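Local coordinates for putative polysaccharide biosynthesis protein with aminopeptidase-like domain (Clostridium acetobutylicum, PDB 3K9T), which probably takes part in the biosynthesis of modified polysaccharides, binding one zinc ion per subunit but not expected to act as a peptidase despite its aminopeptidase-like fold, at residues D388-D400 against S412-L426. Residues are numbered along the deposited sequence; the frame is centred on the assembly and turned at random.
Sequences DEFAMFWVLNMSD and SGMEFRRIKYAADAL
In the permutated winged helix-turn-helix domain, helix 389-398 crosses helix 416-426 at -73°, with axes 8.4 Å apart, and the two meet closely through alanines. Ala391 CB lies 3.4 Å from Ala422 CB, small side chains that let the backbones come near each other. Two turns on from Arg418, Leu426 packs against Met392, Val395 and Leu396: its CD1 lies 3.7 Å from Leu396 CG and also touches Val395 CG1, while CD2 faces the selenium of selenomethionine Met392. With CG1 of Val395 anti to the backbone N (chi1 169°), its other branch, CG2, is turned to Ile419 CG2. At the more exposed end, Arg418 grips the Asp388 carboxylate side-on in a salt bridge, NE to OD2 and NH2 to OD1, the latter at 3.0 Å; the NE–OD2 separation of 2.5 Å is unusually short and its exact value doubtful. Both oxygens are met on their syn sides, and the two flat groups lie only 15° from coplanar, which should limit rotation of either. A water donates to both Asp388 OD2 and Arg418 O, adding a second link. Before helix 416-426, Ser412 CB sits over the five-membered ring of Trp394, 3.4 Å from its centroid, in a CH-pi contact. Ser412 OG accepts from Met414 N in an ST turn and also bonds to Ile408 O. The selenomethionine at 414 extends its CE to Phe390 CB (3.4 Å) and to the edge of the Trp394 ring. Trp295 of a second subunit meets the rings of Phe390 and Trp394, whereas helix 405-412 packs against Trp394 and Ala423, and helix 336-355 against Phe416, Lys420 and Tyr421.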
ATOM      1  N   ASP A 388      18.852  25.904  -8.782  1.00 81.08           N
ATOM      2  CA  ASP A 388      18.112  24.639  -8.857  1.00 41.62           C
ATOM      3  C   ASP A 388      16.605  24.839  -9.010  1.00 47.62           C
ATOM      4  O   ASP A 388      15.834  24.819  -8.040  1.00 30.66           O
ATOM      5  CB  ASP A 388      18.399  23.817  -7.633  1.00 39.90           C
ATOM      6  CG  ASP A 388      17.702  22.498  -7.654  1.00 65.27           C
ATOM      7  OD1 ASP A 388      17.153  22.111  -8.710  1.00 32.17           O
ATOM      8  OD2 ASP A 388      17.707  21.847  -6.593  1.00 54.43           O
ATOM      9  N   GLU A 389      16.191  24.983 -10.259  1.00 36.88           N
ATOM     10  CA  GLU A 389      14.817  25.371 -10.564  1.00 42.59           C
ATOM     11  C   GLU A 389      13.755  24.307 -10.289  1.00 38.68           C
ATOM     12  O   GLU A 389      12.618  24.636  -9.958  1.00 21.62           O
ATOM     13  CB  GLU A 389      14.734  25.877 -11.995  1.00 29.50           C
ATOM     14  CG  GLU A 389      15.482  25.030 -13.017  1.00 64.25           C
ATOM     15  CD  GLU A 389      14.807  25.069 -14.371  1.00384.40           C
ATOM     16  OE1 GLU A 389      14.159  26.094 -14.668  1.00 50.01           O
ATOM     17  OE2 GLU A 389      14.901  24.075 -15.127  1.00 61.15           O
ATOM     18  N   PHE A 390      14.122  23.038 -10.376  1.00 34.89           N
ATOM     19  CA  PHE A 390      13.170  21.956 -10.113  1.00 24.47           C
ATOM     20  C   PHE A 390      12.743  21.947  -8.659  1.00 37.53           C
ATOM     21  O   PHE A 390      11.562  21.915  -8.378  1.00 29.58           O
ATOM     22  CB  PHE A 390      13.758  20.610 -10.508  1.00 50.68           C
ATOM     23  CG  PHE A 390      14.195  20.575 -11.918  1.00 47.09           C
ATOM     24  CD1 PHE A 390      13.261  20.401 -12.923  1.00 32.06           C
ATOM     25  CD2 PHE A 390      15.531  20.814 -12.254  1.00 72.77           C
ATOM     26  CE1 PHE A 390      13.655  20.405 -14.255  1.00 43.04           C
ATOM     27  CE2 PHE A 390      15.938  20.828 -13.575  1.00 60.73           C
ATOM     28  CZ  PHE A 390      14.994  20.621 -14.583  1.00 50.00           C
ATOM     29  N   ALA A 391      13.694  21.996  -7.737  1.00 33.45           N
ATOM     30  CA  ALA A 391      13.349  22.117  -6.332  1.00 13.24           C
ATOM     31  C   ALA A 391      12.421  23.348  -6.102  1.00 20.43           C
ATOM     32  O   ALA A 391      11.430  23.305  -5.341  1.00 17.49           O
ATOM     33  CB  ALA A 391      14.640  22.251  -5.461  1.00 14.22           C
HETATM   34  N   MSE A 392      12.740  24.461  -6.738  1.00 12.04           N
HETATM   35  CA  MSE A 392      11.961  25.680  -6.464  1.00 22.05           C
HETATM   36  C   MSE A 392      10.521  25.501  -6.867  1.00  8.80           C
HETATM   37  O   MSE A 392       9.621  25.888  -6.107  1.00 26.16           O
HETATM   38  CB  MSE A 392      12.560  26.902  -7.158  1.00 14.52           C
HETATM   39  CG  MSE A 392      13.840  27.320  -6.516  1.00 36.37           C
HETATM   40 SE   MSE A 392      14.458  29.058  -7.056  0.75 23.19          SE
HETATM   41  CE  MSE A 392      13.657  29.348  -8.816  1.00 12.21           C
ATOM     42  N   PHE A 393      10.306  24.908  -8.054  1.00 20.39           N
ATOM     43  CA  PHE A 393       8.958  24.683  -8.579  1.00 33.06           C
ATOM     44  C   PHE A 393       8.117  23.786  -7.673  1.00 19.42           C
ATOM     45  O   PHE A 393       6.909  23.995  -7.554  1.00 23.69           O
ATOM     46  CB  PHE A 393       8.988  24.102  -9.990  1.00 25.31           C
ATOM     47  CG  PHE A 393       9.431  25.077 -11.047  1.00 18.76           C
ATOM     48  CD1 PHE A 393       8.797  26.305 -11.194  1.00 32.92           C
ATOM     49  CD2 PHE A 393      10.436  24.728 -11.956  1.00 27.01           C
ATOM     50  CE1 PHE A 393       9.192  27.193 -12.194  1.00 34.54           C
ATOM     51  CE2 PHE A 393      10.845  25.611 -12.943  1.00 18.63           C
ATOM     52  CZ  PHE A 393      10.208  26.843 -13.071  1.00 34.94           C
ATOM     53  N   TRP A 394       8.746  22.781  -7.064  1.00 18.62           N
ATOM     54  CA  TRP A 394       8.073  21.958  -6.051  1.00 22.73           C
ATOM     55  C   TRP A 394       7.658  22.752  -4.824  1.00 28.96           C
ATOM     56  O   TRP A 394       6.525  22.597  -4.352  1.00 20.67           O
ATOM     57  CB  TRP A 394       8.956  20.822  -5.570  1.00 21.93           C
ATOM     58  CG  TRP A 394       8.846  19.580  -6.374  1.00 19.89           C
ATOM     59  CD1 TRP A 394       9.825  18.996  -7.101  1.00 26.66           C
ATOM     60  CD2 TRP A 394       7.686  18.784  -6.543  1.00 25.75           C
ATOM     61  NE1 TRP A 394       9.356  17.873  -7.706  1.00 24.22           N
ATOM     62  CE2 TRP A 394       8.044  17.705  -7.374  1.00 14.39           C
ATOM     63  CE3 TRP A 394       6.368  18.881  -6.084  1.00 22.33           C
ATOM     64  CZ2 TRP A 394       7.145  16.700  -7.733  1.00 16.28           C
ATOM     65  CZ3 TRP A 394       5.459  17.895  -6.454  1.00 18.80           C
ATOM     66  CH2 TRP A 394       5.846  16.819  -7.279  1.00 21.63           C
ATOM     67  N   VAL A 395       8.576  23.574  -4.302  1.00 21.35           N
ATOM     68  CA  VAL A 395       8.292  24.384  -3.130  1.00 12.87           C
ATOM     69  C   VAL A 395       7.141  25.355  -3.399  1.00 24.56           C
ATOM     70  O   VAL A 395       6.233  25.498  -2.586  1.00 20.13           O
ATOM     71  CB  VAL A 395       9.512  25.148  -2.642  1.00 21.64           C
ATOM     72  CG1 VAL A 395       9.092  26.157  -1.604  1.00 11.96           C
ATOM     73  CG2 VAL A 395      10.523  24.193  -2.051  1.00 13.46           C
ATOM     74  N   LEU A 396       7.153  25.990  -4.560  1.00 16.17           N
ATOM     75  CA  LEU A 396       6.073  26.913  -4.909  1.00 16.65           C
ATOM     76  C   LEU A 396       4.768  26.165  -5.062  1.00 11.36           C
ATOM     77  O   LEU A 396       3.714  26.623  -4.610  1.00 28.63           O
ATOM     78  CB  LEU A 396       6.385  27.672  -6.200  1.00 15.87           C
ATOM     79  CG  LEU A 396       7.523  28.702  -6.072  1.00 28.42           C
ATOM     80  CD1 LEU A 396       8.103  29.066  -7.414  1.00  6.66           C
ATOM     81  CD2 LEU A 396       6.983  29.942  -5.367  1.00 10.72           C
ATOM     82  N   ASN A 397       4.852  24.993  -5.666  1.00 19.27           N
ATOM     83  CA  ASN A 397       3.669  24.282  -6.037  1.00 14.16           C
ATOM     84  C   ASN A 397       2.965  23.682  -4.839  1.00 15.60           C
ATOM     85  O   ASN A 397       1.734  23.724  -4.748  1.00 19.01           O
ATOM     86  CB  ASN A 397       3.988  23.235  -7.096  1.00 15.82           C
ATOM     87  CG  ASN A 397       2.808  22.379  -7.406  1.00 25.41           C
ATOM     88  OD1 ASN A 397       2.590  21.395  -6.719  1.00 12.03           O
ATOM     89  ND2 ASN A 397       2.015  22.757  -8.421  1.00 11.34           N
HETATM   90  N   MSE A 398       3.742  23.166  -3.902  1.00 23.41           N
HETATM   91  CA  MSE A 398       3.162  22.528  -2.727  1.00 15.66           C
HETATM   92  C   MSE A 398       3.031  23.410  -1.481  1.00 23.08           C
HETATM   93  O   MSE A 398       2.487  22.950  -0.501  1.00 16.83           O
HETATM   94  CB  MSE A 398       3.960  21.283  -2.374  1.00 13.21           C
HETATM   95  CG  MSE A 398       3.746  20.144  -3.377  1.00 22.21           C
HETATM   96 SE   MSE A 398       4.841  18.629  -2.919  0.75 10.00          SE
HETATM   97  CE  MSE A 398       3.798  17.986  -1.380  1.00 13.87           C
ATOM     98  N   SER A 399       3.513  24.649  -1.490  1.00 24.53           N
ATOM     99  CA  SER A 399       3.386  25.494  -0.309  1.00 16.59           C
ATOM    100  C   SER A 399       2.011  26.157  -0.222  1.00 22.38           C
ATOM    101  O   SER A 399       1.844  27.366  -0.458  1.00 12.45           O
ATOM    102  CB  SER A 399       4.523  26.508  -0.234  1.00 19.24           C
ATOM    103  OG  SER A 399       5.735  25.837   0.039  1.00 22.93           O
ATOM    104  N   ASP A 400       1.011  25.358   0.122  1.00 22.19           N
ATOM    105  CA  ASP A 400      -0.357  25.886   0.308  1.00 24.35           C
ATOM    106  C   ASP A 400      -0.667  26.206   1.761  1.00 20.74           C
ATOM    107  O   ASP A 400      -1.790  26.540   2.087  1.00 41.47           O
ATOM    108  CB  ASP A 400      -1.400  24.902  -0.234  1.00 25.29           C
ATOM    109  CG  ASP A 400      -1.248  23.489   0.313  1.00 24.33           C
ATOM    110  OD1 ASP A 400      -0.376  23.242   1.187  1.00 18.34           O
ATOM    111  OD2 ASP A 400      -2.021  22.626  -0.161  1.00 33.89           O
ATOM    112  N   SER A 412       8.549  14.990  -3.787  1.00 22.48           N
ATOM    113  CA  SER A 412       9.468  15.229  -4.904  1.00 14.06           C
ATOM    114  C   SER A 412      10.518  14.124  -5.075  1.00 21.27           C
ATOM    115  O   SER A 412      11.195  14.039  -6.100  1.00 21.89           O
ATOM    116  CB  SER A 412      10.200  16.590  -4.714  1.00 20.56           C
ATOM    117  OG  SER A 412      11.168  16.576  -3.663  1.00 28.89           O
ATOM    118  N   GLY A 413      10.722  13.312  -4.052  1.00 23.52           N
ATOM    119  CA  GLY A 413      11.806  12.353  -4.105  1.00 23.79           C
ATOM    120  C   GLY A 413      13.164  13.017  -4.000  1.00 17.78           C
ATOM    121  O   GLY A 413      14.205  12.379  -4.226  1.00 29.53           O
HETATM  122  N   MSE A 414      13.187  14.294  -3.641  1.00 27.56           N
HETATM  123  CA  MSE A 414      14.459  14.990  -3.590  1.00 33.57           C
HETATM  124  C   MSE A 414      14.986  15.002  -2.168  1.00 27.15           C
HETATM  125  O   MSE A 414      14.246  14.849  -1.197  1.00 27.15           O
HETATM  126  CB  MSE A 414      14.356  16.416  -4.151  1.00 27.53           C
HETATM  127  CG  MSE A 414      13.929  16.511  -5.609  1.00 31.26           C
HETATM  128 SE   MSE A 414      13.751  18.353  -6.100  0.75 13.03          SE
HETATM  129  CE  MSE A 414      13.728  18.272  -8.002  1.00 14.19           C
ATOM    130  N   GLU A 415      16.291  15.178  -2.082  1.00 22.26           N
ATOM    131  CA  GLU A 415      16.982  15.332  -0.838  1.00 30.48           C
ATOM    132  C   GLU A 415      16.531  16.597  -0.069  1.00 26.51           C
ATOM    133  O   GLU A 415      16.244  17.642  -0.646  1.00 25.46           O
ATOM    134  CB  GLU A 415      18.470  15.372  -1.136  1.00 26.31           C
ATOM    135  CG  GLU A 415      19.318  15.094   0.054  1.00 45.59           C
ATOM    136  CD  GLU A 415      19.925  16.320   0.574  1.00 69.17           C
ATOM    137  OE1 GLU A 415      20.546  17.004  -0.265  1.00 51.58           O
ATOM    138  OE2 GLU A 415      19.793  16.578   1.796  1.00 31.26           O
ATOM    139  N   PHE A 416      16.499  16.489   1.249  1.00 28.22           N
ATOM    140  CA  PHE A 416      15.949  17.537   2.075  1.00 21.94           C
ATOM    141  C   PHE A 416      16.666  18.875   1.916  1.00 20.33           C
ATOM    142  O   PHE A 416      16.015  19.892   1.723  1.00 28.08           O
ATOM    143  CB  PHE A 416      15.908  17.120   3.552  1.00 22.96           C
ATOM    144  CG  PHE A 416      15.329  18.205   4.461  1.00 32.82           C
ATOM    145  CD1 PHE A 416      13.974  18.349   4.624  1.00 18.63           C
ATOM    146  CD2 PHE A 416      16.157  19.104   5.104  1.00 18.38           C
ATOM    147  CE1 PHE A 416      13.470  19.346   5.428  1.00 26.85           C
ATOM    148  CE2 PHE A 416      15.660  20.107   5.898  1.00 40.95           C
ATOM    149  CZ  PHE A 416      14.327  20.240   6.056  1.00 19.89           C
ATOM    150  N   ARG A 417      17.991  18.902   1.988  1.00 19.28           N
ATOM    151  CA  ARG A 417      18.687  20.177   1.829  1.00 30.91           C
ATOM    152  C   ARG A 417      18.404  20.886   0.506  1.00 14.78           C
ATOM    153  O   ARG A 417      18.400  22.097   0.446  1.00 23.02           O
ATOM    154  CB  ARG A 417      20.173  20.021   2.024  1.00 21.96           C
ATOM    155  CG  ARG A 417      20.550  19.685   3.447  1.00 23.99           C
ATOM    156  CD  ARG A 417      21.870  20.280   3.783  1.00 29.75           C
ATOM    157  NE  ARG A 417      22.364  19.837   5.078  1.00 29.87           N
ATOM    158  CZ  ARG A 417      23.177  20.554   5.853  1.00 23.70           C
ATOM    159  NH1 ARG A 417      23.572  21.778   5.482  1.00 40.50           N
ATOM    160  NH2 ARG A 417      23.590  20.045   7.010  1.00 37.88           N
ATOM    161  N   ARG A 418      18.169  20.131  -0.554  1.00 29.34           N
ATOM    162  CA  ARG A 418      17.845  20.728  -1.853  1.00 20.44           C
ATOM    163  C   ARG A 418      16.549  21.541  -1.801  1.00 16.19           C
ATOM    164  O   ARG A 418      16.429  22.649  -2.348  1.00 21.37           O
ATOM    165  CB  ARG A 418      17.670  19.614  -2.857  1.00 23.61           C
ATOM    166  CG  ARG A 418      17.897  20.033  -4.234  1.00 48.85           C
ATOM    167  CD  ARG A 418      17.901  18.845  -5.137  1.00 36.41           C
ATOM    168  NE  ARG A 418      17.606  19.319  -6.467  1.00 81.50           N
ATOM    169  CZ  ARG A 418      17.158  18.566  -7.452  1.00 43.12           C
ATOM    170  NH1 ARG A 418      16.946  17.278  -7.248  1.00 42.30           N
ATOM    171  NH2 ARG A 418      16.920  19.124  -8.645  1.00 37.50           N
ATOM    172  N   ILE A 419      15.577  20.960  -1.120  1.00 23.66           N
ATOM    173  CA  ILE A 419      14.311  21.601  -0.893  1.00 20.06           C
ATOM    174  C   ILE A 419      14.501  22.820   0.005  1.00 26.04           C
ATOM    175  O   ILE A 419      13.967  23.868  -0.280  1.00 20.89           O
ATOM    176  CB  ILE A 419      13.310  20.595  -0.316  1.00 14.18           C
ATOM    177  CG1 ILE A 419      13.109  19.436  -1.332  1.00 33.86           C
ATOM    178  CG2 ILE A 419      12.030  21.293   0.062  1.00 18.81           C
ATOM    179  CD1 ILE A 419      12.761  19.866  -2.731  1.00 12.94           C
ATOM    180  N   LYS A 420      15.312  22.680   1.047  1.00 23.02           N
ATOM    181  CA  LYS A 420      15.533  23.736   2.027  1.00 28.48           C
ATOM    182  C   LYS A 420      16.161  24.972   1.412  1.00 20.34           C
ATOM    183  O   LYS A 420      15.713  26.110   1.623  1.00 22.20           O
ATOM    184  CB  LYS A 420      16.434  23.195   3.145  1.00 22.69           C
ATOM    185  CG  LYS A 420      16.494  24.058   4.394  1.00 23.71           C
ATOM    186  CD  LYS A 420      17.529  25.178   4.289  1.00 26.30           C
ATOM    187  CE  LYS A 420      17.762  25.840   5.637  1.00 29.62           C
ATOM    188  NZ  LYS A 420      18.581  27.072   5.509  1.00 23.33           N
ATOM    189  N   TYR A 421      17.210  24.744   0.643  1.00 22.45           N
ATOM    190  CA  TYR A 421      17.904  25.827   0.002  1.00 31.62           C
ATOM    191  C   TYR A 421      17.040  26.450  -1.093  1.00 11.72           C
ATOM    192  O   TYR A 421      17.117  27.656  -1.325  1.00 31.93           O
ATOM    193  CB  TYR A 421      19.251  25.354  -0.543  1.00 13.28           C
ATOM    194  CG  TYR A 421      20.224  24.925   0.524  1.00 20.84           C
ATOM    195  CD1 TYR A 421      20.420  25.704   1.669  1.00 17.49           C
ATOM    196  CD2 TYR A 421      21.002  23.773   0.368  1.00 17.81           C
ATOM    197  CE1 TYR A 421      21.318  25.324   2.643  1.00 20.58           C
ATOM    198  CE2 TYR A 421      21.910  23.370   1.358  1.00 16.59           C
ATOM    199  CZ  TYR A 421      22.069  24.150   2.488  1.00 14.92           C
ATOM    200  OH  TYR A 421      22.959  23.756   3.467  1.00 32.02           O
ATOM    201  N   ALA A 422      16.190  25.650  -1.738  1.00 31.40           N
ATOM    202  CA  ALA A 422      15.272  26.207  -2.729  1.00 23.35           C
ATOM    203  C   ALA A 422      14.291  27.156  -2.028  1.00 23.11           C
ATOM    204  O   ALA A 422      14.073  28.274  -2.483  1.00 28.28           O
ATOM    205  CB  ALA A 422      14.565  25.097  -3.538  1.00 19.69           C
ATOM    206  N   ALA A 423      13.754  26.705  -0.893  1.00 26.99           N
ATOM    207  CA  ALA A 423      12.849  27.486  -0.053  1.00 25.01           C
ATOM    208  C   ALA A 423      13.524  28.746   0.489  1.00 29.34           C
ATOM    209  O   ALA A 423      12.879  29.786   0.627  1.00 25.58           O
ATOM    210  CB  ALA A 423      12.328  26.627   1.108  1.00  8.38           C
ATOM    211  N   ASP A 424      14.810  28.653   0.816  1.00 28.85           N
ATOM    212  CA  ASP A 424      15.546  29.828   1.295  1.00 19.84           C
ATOM    213  C   ASP A 424      15.504  30.912   0.241  1.00 38.14           C
ATOM    214  O   ASP A 424      15.102  32.036   0.501  1.00 22.68           O
ATOM    215  CB  ASP A 424      17.021  29.510   1.614  1.00 28.33           C
ATOM    216  CG  ASP A 424      17.194  28.746   2.918  1.00 34.49           C
ATOM    217  OD1 ASP A 424      16.224  28.697   3.685  1.00 21.12           O
ATOM    218  OD2 ASP A 424      18.288  28.192   3.183  1.00 21.04           O
ATOM    219  N   ALA A 425      15.919  30.547  -0.960  1.00 19.17           N
ATOM    220  CA  ALA A 425      16.015  31.481  -2.069  1.00 22.42           C
ATOM    221  C   ALA A 425      14.658  32.155  -2.365  1.00 23.20           C
ATOM    222  O   ALA A 425      14.570  33.360  -2.616  1.00 27.38           O
ATOM    223  CB  ALA A 425      16.531  30.740  -3.277  1.00  8.26           C
ATOM    224  N   LEU A 426      13.592  31.372  -2.314  1.00 19.06           N
ATOM    225  CA  LEU A 426      12.284  31.923  -2.595  1.00 40.87           C
ATOM    226  C   LEU A 426      11.856  32.870  -1.487  1.00 20.63           C
ATOM    227  O   LEU A 426      11.217  33.883  -1.768  1.00 19.45           O
ATOM    228  CB  LEU A 426      11.269  30.815  -2.791  1.00 25.60           C
ATOM    229  CG  LEU A 426      11.431  29.950  -4.036  1.00 34.31           C
ATOM    230  CD1 LEU A 426      10.502  28.769  -3.918  1.00 12.13           C
ATOM    231  CD2 LEU A 426      11.146  30.763  -5.302  1.00 21.18           C
TER
HETATM  232  O   HOH W   1      17.859  23.490  -4.496  1.00 29.24           O